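Local coordinates for YcgJ protein (Bacillus subtilis, PDB 1XXL) that probably transfers methyl groups from S-adenosylmethionine to an acceptor substrate that has not been identified, at residues Ile28-Gly33 with Val71-Gly76; Glu45-Asp50 with Leu81-Asp86. All blocks are in the same frame, centred on the assembly; numbering follows the deposited sequence.

Contact 1: residues Ile28-Gly33 with Val71-Gly76; sequences IGAGAG and VRFQQG
Ala30 and Gly33 of segment 28-33 both touch the ring of Phe73, on strand 71-75. The segment starts at Ile28, which ends strand 24-28; the loop proper follows. Gly29, an S-adenosylmethionine-binding residue, has a positive phi of 75°, which favours glycine. Next comes Ala30, whose methyl points toward the strand and meets the ring at its edge, near the ring plane, with CB 4.1 Å from Phe73 CD2. A type II' turn then runs from Ala30 to Gly33, closed by a bond of 3.0 Å from Gly33 N to Ala30 O. Gly31, at the second position of the turn, has its amide bonded to the carboxylate of Asp50. Gly33 ends the loop at the N-cap of helix 34-39, and its CA lies 3.8 Å from Phe73 CE2. Glycine is needed here on two counts. A beta carbon would sit about 3.1 Å from Phe73 CZ, and it would be pressed against the carbonyl oxygen of Ala32. Phe73 reaches both residues because its CG lies anti to its own carbonyl carbon, chi1 -57°. An alanine in place of Phe73 is likely to open a gap beneath the turn and leave Ala30 CB and Gly33 CA without their apolar support. Gly31 and Gly33 are consistent with the glycine-rich motif of Rossmann-type methyltransferases, where this loop follows the first strand and borders the cofactor site. No hydrogen bond joins the two segments, and the contact is wholly apolar. Helix 34-39 touches Phe73 through Ala36, and helix 53-66 adds Ala59 and Ser60. Strand 45-50 lies between strands 24-28 and 71-75 in the sheet, so the ring spans from the outer of these strands to the loop that follows strand 24-28.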
ATOM      1  N   ILE A  28      -6.069   3.007   6.301  1.00 16.92           N
ATOM      2  CA  ILE A  28      -6.165   3.945   5.209  1.00 18.16           C
ATOM      3  C   ILE A  28      -6.146   3.224   3.870  1.00 17.95           C
ATOM      4  O   ILE A  28      -5.209   2.483   3.571  1.00 18.97           O
ATOM      5  CB  ILE A  28      -5.015   4.941   5.262  1.00 18.50           C
ATOM      6  CG1 ILE A  28      -5.084   5.699   6.586  1.00 18.86           C
ATOM      7  CG2 ILE A  28      -5.126   5.900   4.101  1.00 19.67           C
ATOM      8  CD1 ILE A  28      -3.962   6.645   6.829  1.00 20.53           C
ATOM      9  N   GLY A  29      -7.165   3.469   3.058  1.00 17.79           N
ATOM     10  CA  GLY A  29      -7.381   2.726   1.805  1.00 18.32           C
ATOM     11  C   GLY A  29      -7.918   1.343   2.099  1.00 18.68           C
ATOM     12  O   GLY A  29      -7.356   0.351   1.662  1.00 20.04           O
ATOM     13  N   ALA A  30      -9.011   1.265   2.840  1.00 18.51           N
ATOM     14  CA  ALA A  30      -9.460   0.003   3.405  1.00 19.20           C
ATOM     15  C   ALA A  30      -9.976  -1.051   2.401  1.00 19.68           C
ATOM     16  O   ALA A  30     -10.113  -2.227   2.762  1.00 20.29           O
ATOM     17  CB  ALA A  30     -10.509   0.274   4.462  1.00 19.11           C
ATOM     18  N   GLY A  31     -10.295  -0.628   1.176  1.00 20.38           N
ATOM     19  CA  GLY A  31     -10.754  -1.543   0.115  1.00 20.27           C
ATOM     20  C   GLY A  31     -11.982  -2.315   0.540  1.00 20.43           C
ATOM     21  O   GLY A  31     -12.928  -1.730   1.068  1.00 19.90           O
ATOM     22  N   ALA A  32     -11.959  -3.629   0.327  1.00 20.39           N
ATOM     23  CA  ALA A  32     -13.081  -4.510   0.687  1.00 20.88           C
ATOM     24  C   ALA A  32     -13.107  -4.911   2.178  1.00 20.79           C
ATOM     25  O   ALA A  32     -14.014  -5.625   2.621  1.00 20.90           O
ATOM     26  CB  ALA A  32     -13.081  -5.766  -0.220  1.00 21.40           C
ATOM     27  N   GLY A  33     -12.119  -4.452   2.944  1.00 20.41           N
ATOM     28  CA  GLY A  33     -12.171  -4.514   4.397  1.00 20.21           C
ATOM     29  C   GLY A  33     -11.283  -5.583   4.987  1.00 20.28           C
ATOM     30  O   GLY A  33     -11.324  -5.812   6.186  1.00 20.02           O
ATOM     31  N   VAL A  71     -15.601  -3.081  13.804  1.00 20.33           N
ATOM     32  CA  VAL A  71     -14.974  -2.480  12.645  1.00 20.97           C
ATOM     33  C   VAL A  71     -16.002  -1.565  11.988  1.00 20.81           C
ATOM     34  O   VAL A  71     -17.164  -1.938  11.876  1.00 21.08           O
ATOM     35  CB  VAL A  71     -14.420  -3.544  11.613  1.00 20.70           C
ATOM     36  CG1 VAL A  71     -13.495  -4.523  12.277  1.00 20.17           C
ATOM     37  CG2 VAL A  71     -15.556  -4.293  10.919  1.00 23.02           C
ATOM     38  N   ARG A  72     -15.598  -0.364  11.593  1.00 19.80           N
ATOM     39  CA  ARG A  72     -16.490   0.553  10.877  1.00 20.69           C
ATOM     40  C   ARG A  72     -15.742   1.129   9.673  1.00 18.85           C
ATOM     41  O   ARG A  72     -14.516   1.243   9.698  1.00 18.28           O
ATOM     42  CB  ARG A  72     -17.015   1.663  11.814  1.00 20.93           C
ATOM     43  CG  ARG A  72     -18.142   1.190  12.785  1.00 25.87           C
ATOM     44  CD  ARG A  72     -18.864   2.365  13.522  1.00 28.43           C
ATOM     45  NE  ARG A  72     -19.529   3.295  12.570  1.00 34.66           N
ATOM     46  CZ  ARG A  72     -20.847   3.487  12.422  1.00 34.65           C
ATOM     47  NH1 ARG A  72     -21.734   2.871  13.195  1.00 34.85           N
ATOM     48  NH2 ARG A  72     -21.275   4.334  11.486  1.00 34.63           N
ATOM     49  N   PHE A  73     -16.475   1.449   8.616  1.00 17.27           N
ATOM     50  CA  PHE A  73     -15.895   1.995   7.392  1.00 16.83           C
ATOM     51  C   PHE A  73     -16.538   3.328   7.072  1.00 15.79           C
ATOM     52  O   PHE A  73     -17.701   3.569   7.364  1.00 15.19           O
ATOM     53  CB  PHE A  73     -16.017   1.011   6.231  1.00 15.99           C
ATOM     54  CG  PHE A  73     -15.379  -0.317   6.522  1.00 16.28           C
ATOM     55  CD1 PHE A  73     -16.132  -1.358   7.063  1.00 16.57           C
ATOM     56  CD2 PHE A  73     -14.013  -0.502   6.341  1.00 16.39           C
ATOM     57  CE1 PHE A  73     -15.557  -2.556   7.388  1.00 16.37           C
ATOM     58  CE2 PHE A  73     -13.411  -1.715   6.665  1.00 15.73           C
ATOM     59  CZ  PHE A  73     -14.175  -2.740   7.194  1.00 15.61           C
ATOM     60  N   GLN A  74     -15.744   4.239   6.548  1.00 15.18           N
ATOM     61  CA  GLN A  74     -16.290   5.491   6.075  1.00 15.05           C
ATOM     62  C   GLN A  74     -15.537   5.949   4.859  1.00 14.87           C
ATOM     63  O   GLN A  74     -14.447   5.449   4.577  1.00 13.44           O
ATOM     64  CB  GLN A  74     -16.303   6.541   7.182  1.00 14.71           C
ATOM     65  CG  GLN A  74     -14.956   7.004   7.699  1.00 16.06           C
ATOM     66  CD  GLN A  74     -15.125   8.020   8.834  1.00 14.98           C
ATOM     67  OE1 GLN A  74     -15.577   7.683   9.927  1.00 16.40           O
ATOM     68  NE2 GLN A  74     -14.777   9.260   8.567  1.00 15.39           N
ATOM     69  N   GLN A  75     -16.153   6.862   4.115  1.00 15.23           N
ATOM     70  CA  GLN A  75     -15.511   7.434   2.962  1.00 16.08           C
ATOM     71  C   GLN A  75     -14.574   8.565   3.396  1.00 15.96           C
ATOM     72  O   GLN A  75     -14.922   9.400   4.230  1.00 15.31           O
ATOM     73  CB  GLN A  75     -16.532   7.954   1.944  1.00 15.91           C
ATOM     74  CG  GLN A  75     -15.891   8.494   0.662  1.00 16.68           C
ATOM     75  CD  GLN A  75     -16.913   8.941  -0.383  1.00 19.04           C
ATOM     76  OE1 GLN A  75     -18.054   9.265  -0.049  1.00 22.98           O
ATOM     77  NE2 GLN A  75     -16.505   8.952  -1.654  1.00 20.80           N
ATOM     78  N   GLY A  76     -13.386   8.587   2.810  1.00 16.56           N
ATOM     79  CA  GLY A  76     -12.451   9.685   3.039  1.00 17.02           C
ATOM     80  C   GLY A  76     -11.124   9.416   2.378  1.00 17.71           C
ATOM     81  O   GLY A  76     -10.901   8.324   1.852  1.00 17.29           O
TER

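Contact 2: residues Glu45-Asp50 with Leu81-Asp86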
ATOM      1  N   GLU A  45     -11.040  -1.639  18.383  1.00 22.24           N
ATOM      2  CA  GLU A  45     -11.780  -0.982  17.337  1.00 23.06           C
ATOM      3  C   GLU A  45     -10.897  -0.724  16.123  1.00 21.38           C
ATOM      4  O   GLU A  45      -9.756  -0.258  16.261  1.00 18.51           O
ATOM      5  CB  GLU A  45     -12.265   0.339  17.927  1.00 22.96           C
ATOM      6  CG  GLU A  45     -12.985   1.247  17.007  1.00 27.08           C
ATOM      7  CD  GLU A  45     -13.329   2.585  17.683  1.00 28.49           C
ATOM      8  OE1 GLU A  45     -13.807   3.490  16.965  1.00 36.10           O
ATOM      9  OE2 GLU A  45     -13.135   2.726  18.927  1.00 34.90           O
ATOM     10  N   CYS A  46     -11.449  -1.019  14.948  1.00 20.54           N
ATOM     11  CA  CYS A  46     -10.827  -0.670  13.676  1.00 20.83           C
ATOM     12  C   CYS A  46     -11.729   0.262  12.883  1.00 19.14           C
ATOM     13  O   CYS A  46     -12.923   0.014  12.752  1.00 18.55           O
ATOM     14  CB  CYS A  46     -10.622  -1.913  12.849  1.00 21.24           C
ATOM     15  SG  CYS A  46      -9.594  -3.080  13.607  1.00 27.07           S
ATOM     16  N   ILE A  47     -11.150   1.338  12.375  1.00 17.99           N
ATOM     17  CA  ILE A  47     -11.844   2.259  11.490  1.00 17.55           C
ATOM     18  C   ILE A  47     -11.137   2.228  10.152  1.00 16.75           C
ATOM     19  O   ILE A  47      -9.922   2.357  10.099  1.00 16.50           O
ATOM     20  CB  ILE A  47     -11.852   3.664  12.056  1.00 17.38           C
ATOM     21  CG1 ILE A  47     -12.682   3.688  13.330  1.00 19.38           C
ATOM     22  CG2 ILE A  47     -12.436   4.641  11.042  1.00 19.19           C
ATOM     23  CD1 ILE A  47     -12.708   5.044  13.988  1.00 20.50           C
ATOM     24  N   GLY A  48     -11.893   2.024   9.080  1.00 16.33           N
ATOM     25  CA  GLY A  48     -11.350   2.030   7.728  1.00 17.08           C
ATOM     26  C   GLY A  48     -11.807   3.259   6.975  1.00 17.52           C
ATOM     27  O   GLY A  48     -12.962   3.664   7.099  1.00 17.93           O
ATOM     28  N   VAL A  49     -10.915   3.888   6.223  1.00 17.58           N
ATOM     29  CA  VAL A  49     -11.336   4.925   5.279  1.00 17.51           C
ATOM     30  C   VAL A  49     -10.994   4.489   3.868  1.00 17.74           C
ATOM     31  O   VAL A  49      -9.908   3.946   3.624  1.00 16.59           O
ATOM     32  CB  VAL A  49     -10.753   6.342   5.587  1.00 17.92           C
ATOM     33  CG1 VAL A  49     -11.180   6.806   6.969  1.00 18.77           C
ATOM     34  CG2 VAL A  49      -9.268   6.352   5.510  1.00 20.05           C
ATOM     35  N   ASP A  50     -11.943   4.687   2.951  1.00 18.15           N
ATOM     36  CA  ASP A  50     -11.710   4.444   1.540  1.00 18.97           C
ATOM     37  C   ASP A  50     -12.293   5.604   0.714  1.00 19.03           C
ATOM     38  O   ASP A  50     -13.268   6.249   1.107  1.00 17.38           O
ATOM     39  CB  ASP A  50     -12.261   3.076   1.093  1.00 19.13           C
ATOM     40  CG  ASP A  50     -11.649   2.607  -0.258  1.00 20.76           C
ATOM     41  OD1 ASP A  50     -10.670   1.798  -0.238  1.00 25.85           O
ATOM     42  OD2 ASP A  50     -12.109   3.093  -1.332  1.00 22.82           O
ATOM     43  N   LEU A  81      -7.823  13.577   6.755  1.00 18.16           N
ATOM     44  CA  LEU A  81      -8.464  12.720   7.739  1.00 17.01           C
ATOM     45  C   LEU A  81      -9.276  13.586   8.713  1.00 16.60           C
ATOM     46  O   LEU A  81      -8.784  14.595   9.214  1.00 16.02           O
ATOM     47  CB  LEU A  81      -7.424  11.921   8.512  1.00 17.06           C
ATOM     48  CG  LEU A  81      -6.588  10.970   7.675  1.00 17.64           C
ATOM     49  CD1 LEU A  81      -5.465  10.404   8.522  1.00 18.44           C
ATOM     50  CD2 LEU A  81      -7.460   9.869   7.080  1.00 16.69           C
ATOM     51  N   PRO A  82     -10.523  13.187   8.982  1.00 15.89           N
ATOM     52  CA  PRO A  82     -11.380  13.981   9.849  1.00 15.59           C
ATOM     53  C   PRO A  82     -11.142  13.827  11.362  1.00 14.81           C
ATOM     54  O   PRO A  82     -11.783  14.510  12.145  1.00 14.50           O
ATOM     55  CB  PRO A  82     -12.774  13.469   9.464  1.00 15.71           C
ATOM     56  CG  PRO A  82     -12.535  11.984   9.161  1.00 14.99           C
ATOM     57  CD  PRO A  82     -11.228  12.005   8.431  1.00 16.23           C
ATOM     58  N   PHE A  83     -10.204  12.976  11.765  1.00 14.75           N
ATOM     59  CA  PHE A  83     -10.101  12.519  13.133  1.00 14.44           C
ATOM     60  C   PHE A  83      -9.297  13.491  13.936  1.00 14.47           C
ATOM     61  O   PHE A  83      -8.527  14.246  13.371  1.00 14.64           O
ATOM     62  CB  PHE A  83      -9.468  11.118  13.186  1.00 14.67           C
ATOM     63  CG  PHE A  83     -10.186  10.126  12.318  1.00 14.41           C
ATOM     64  CD1 PHE A  83     -11.465   9.706  12.653  1.00 14.57           C
ATOM     65  CD2 PHE A  83      -9.617   9.668  11.155  1.00 13.33           C
ATOM     66  CE1 PHE A  83     -12.156   8.813  11.854  1.00 15.82           C
ATOM     67  CE2 PHE A  83     -10.305   8.775  10.338  1.00 16.17           C
ATOM     68  CZ  PHE A  83     -11.576   8.349  10.680  1.00 15.27           C
ATOM     69  N   PRO A  84      -9.474  13.484  15.267  1.00 14.66           N
ATOM     70  CA  PRO A  84      -8.688  14.364  16.131  1.00 15.43           C
ATOM     71  C   PRO A  84      -7.189  14.015  16.134  1.00 15.35           C
ATOM     72  O   PRO A  84      -6.817  12.885  15.829  1.00 15.56           O
ATOM     73  CB  PRO A  84      -9.266  14.086  17.524  1.00 15.39           C
ATOM     74  CG  PRO A  84     -10.524  13.384  17.306  1.00 15.87           C
ATOM     75  CD  PRO A  84     -10.400  12.647  16.047  1.00 14.32           C
ATOM     76  N   ASP A  85      -6.355  14.970  16.529  1.00 16.40           N
ATOM     77  CA  ASP A  85      -4.931  14.715  16.757  1.00 16.58           C
ATOM     78  C   ASP A  85      -4.773  13.561  17.739  1.00 16.85           C
ATOM     79  O   ASP A  85      -5.611  13.380  18.632  1.00 17.58           O
ATOM     80  CB  ASP A  85      -4.231  15.939  17.353  1.00 17.25           C
ATOM     81  CG  ASP A  85      -4.309  17.176  16.473  1.00 19.38           C
ATOM     82  OD1 ASP A  85      -4.888  17.148  15.375  1.00 21.21           O
ATOM     83  OD2 ASP A  85      -3.799  18.228  16.905  1.00 25.25           O
ATOM     84  N   ASP A  86      -3.691  12.798  17.606  1.00 16.23           N
ATOM     85  CA  ASP A  86      -3.328  11.782  18.604  1.00 16.76           C
ATOM     86  C   ASP A  86      -4.482  10.844  18.992  1.00 16.51           C
ATOM     87  O   ASP A  86      -4.781  10.668  20.178  1.00 16.01           O
ATOM     88  CB  ASP A  86      -2.768  12.462  19.866  1.00 17.43           C
ATOM     89  CG  ASP A  86      -1.623  13.433  19.553  1.00 20.60           C
ATOM     90  OD1 ASP A  86      -0.511  12.973  19.243  1.00 23.70           O
ATOM     91  OD2 ASP A  86      -1.849  14.663  19.587  1.00 26.65           O
TER
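Phe83 lays the far end of its ring against Ile47 and Val49, two residues of strand 45-50 that point to the same face of the sheet. CZ of Phe83 comes within 3.8 Å of Ile47 CG2. This methyl, anti to the backbone N of Ile47, is the branch that meets the ring, and the two side chains pass each other in opposite directions. Val49 comes at the ring head-on. Its CG1 lies at the ring edge, in the plane, 4.0 Å from Phe83 CE2 and equally far from CZ. The other branch, CG2, turns to Leu81, whose CD2 lies 4.3 Å away. Val49 thus uses one methyl for each of the two loop residues. Pro82 lies between them in sequence and folds back on the ring, with its CG 3.9 Å above the plane and over the centre.

Leu26 of strand 24-28 and Val113 of helix 103-113 also touch both Leu81 and Phe83, and Phe88 meets Phe83 edge-to-face. The loop 81-86 thus packs across one face of the Rossmann-like sheet, near its edge. Asp50, assigned to the S-adenosylmethionine site, follows Val49 at the end of the strand. Methyls and ring carbons make the whole contact, with no hydrogen bond across it. It probably rests on van der Waals packing and the partial exclusion of water.

From the N terminus, strand 24-28 leads into the loop of contact 1, and strand 45-50 opens contact 2. Strand 71-75 then closes contact 1 across helices 34-39 and 53-66. The loop 81-86 closes contact 2 last, so the two contacts cross along the chain. They pack on opposite faces of the same sheet, in its parallel part, where strands 45-50 and 71-75 are neighbours. Gly48 N and Arg72 O, 2.8 Å apart, probably form a hydrogen bond between these strands. The two contacts tie the glycine-rich loop to strand 71-75 and the loop 81-86 to strand 45-50, whose last residue lies at the probable cofactor site.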